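Local coordinates for protein alpha-11 giardin (Giardia intestinalis, PDB 2II2) that belongs to the annexin family, binds calcium ions, and probably takes part in attachment of the parasite and in organising its cytoskeleton, at residues A[75-78]-A[79-82]. Sequence-based numbering, arbitrary orientation.
With SO4 (sulfate ion), chain B.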
loop_
_atom_site.group_PDB
_atom_site.type_symbol
_atom_site.label_atom_id
_atom_site.label_comp_id
_atom_site.label_asym_id
_atom_site.label_seq_id
_atom_site.Cartn_x
_atom_site.Cartn_y
_atom_site.Cartn_z
ATOM N N CYS A 75 2.782 13.549 -5.745
ATOM C CA CYS A 75 3.958 13.205 -4.935
ATOM C C CYS A 75 3.580 12.146 -3.892
ATOM O O CYS A 75 2.462 12.160 -3.346
ATOM C CB CYS A 75 4.552 14.451 -4.283
ATOM S SG CYS A 75 5.303 15.539 -5.516
ATOM N N ASN A 76 4.506 11.225 -3.618
ATOM C CA ASN A 76 4.182 10.041 -2.836
ATOM C C ASN A 76 3.702 10.377 -1.415
ATOM O O ASN A 76 2.759 9.758 -0.910
ATOM C CB ASN A 76 5.408 9.143 -2.807
ATOM C CG ASN A 76 5.152 7.860 -2.100
ATOM O OD1 ASN A 76 5.511 7.692 -0.926
ATOM N ND2 ASN A 76 4.514 6.932 -2.797
ATOM N N ILE A 77 4.348 11.349 -0.761
ATOM C CA ILE A 77 3.965 11.649 0.611
ATOM C C ILE A 77 2.565 12.279 0.649
ATOM O O ILE A 77 1.765 11.952 1.513
ATOM C CB ILE A 77 5.043 12.488 1.347
ATOM C CG1 ILE A 77 6.352 11.692 1.513
ATOM C CG2 ILE A 77 4.510 12.981 2.683
ATOM C CD1 ILE A 77 6.225 10.372 2.318
ATOM N N SER A 78 2.271 13.174 -0.295
ATOM C CA SER A 78 0.947 13.765 -0.401
ATOM C C SER A 78 -0.119 12.696 -0.625
ATOM O O SER A 78 -1.175 12.710 0.010
ATOM C CB SER A 78 0.915 14.783 -1.545
ATOM O OG SER A 78 -0.386 15.217 -1.821
ATOM N N ALA A 79 0.194 11.742 -1.489
ATOM C CA ALA A 79 -0.706 10.624 -1.747
ATOM C C ALA A 79 -0.986 9.855 -0.452
ATOM O O ALA A 79 -2.134 9.514 -0.153
ATOM C CB ALA A 79 -0.111 9.701 -2.804
ATOM N N ARG A 80 0.061 9.570 0.316
ATOM C CA ARG A 80 -0.110 8.862 1.587
ATOM C C ARG A 80 -0.995 9.644 2.549
ATOM O O ARG A 80 -1.863 9.045 3.211
ATOM C CB ARG A 80 1.245 8.604 2.234
ATOM C CG ARG A 80 2.102 7.560 1.511
ATOM C CD ARG A 80 3.342 7.283 2.315
ATOM N NE ARG A 80 4.368 6.650 1.488
ATOM C CZ ARG A 80 4.876 5.431 1.680
ATOM N NH1 ARG A 80 4.482 4.647 2.683
ATOM N NH2 ARG A 80 5.800 4.995 0.845
ATOM N N VAL A 81 -0.777 10.958 2.661
ATOM C CA VAL A 81 -1.633 11.767 3.531
ATOM C C VAL A 81 -3.100 11.646 3.091
ATOM O O VAL A 81 -4.001 11.429 3.923
ATOM C CB VAL A 81 -1.181 13.242 3.519
ATOM C CG1 VAL A 81 -2.225 14.147 4.191
ATOM C CG2 VAL A 81 0.176 13.398 4.192
ATOM N N ASN A 82 -3.337 11.760 1.791
ATOM C CA ASN A 82 -4.712 11.664 1.283
ATOM C C ASN A 82 -5.346 10.309 1.587
ATOM O O ASN A 82 -6.507 10.228 1.979
ATOM C CB ASN A 82 -4.781 12.027 -0.204
ATOM C CG ASN A 82 -4.364 13.462 -0.445
ATOM O OD1 ASN A 82 -4.376 14.281 0.474
ATOM N ND2 ASN A 82 -3.960 13.758 -1.656
HETATM S S SO4 B . 7.989 12.321 -5.252
HETATM O O1 SO4 B . 9.287 11.651 -5.164
HETATM O O2 SO4 B . 7.964 13.134 -6.464
HETATM O O3 SO4 B . 6.885 11.355 -5.238
HETATM O O4 SO4 B . 7.852 13.221 -4.100
HETATM O O HOH W 1 -1.867 15.747 0.740
#
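Arg80 and Asn76 meet one helical turn apart in the first two turns of helix 76-89, where the i to i+4 backbone bond Arg80 N to Asn76 O (3.0 Å) is doubled by a side-chain pair. Along Arg80, CB packs on Ile77 O, and CG lies 3.3 Å from Asn76 O. CD then passes Ile77 CD1 at 4.2 Å. The chain runs extended from CG to NE (chi3 -162°), which carries the guanidinium up to the amide. There NE donates to Asn76 OD1 at 2.9 Å with an N-H...O angle of 164°, whereas NH2 reaches the same OD1 at 3.2 Å on a more bent path. OD1 sits in the guanidinium plane, at its edge; NH2 uses an in-plane lone pair of the amide oxygen, and NE comes in tilted from the amide plane. NH1 is hydrogen-bonded to Ile103 O, and Leu262 and Phe263 of helix 249-263 also touch this side chain. On another side of the helix, water 1 donates to Ser78 OG and to Asn82 OD1, while Ser78 OG is also hydrogen-bonded to Asp74 OD2. Just after the N-cap residue Cys75, Asn76 N donates to O3 of a sulfate, probably from the crystallisation liquor. Two bonds converging on OD1 probably restrain the Asn76 amide and polarise its carbonyl, a neutral acceptor for the buried guanidinium, whose charge also has Glu108 as a long, weak ion-pair partner.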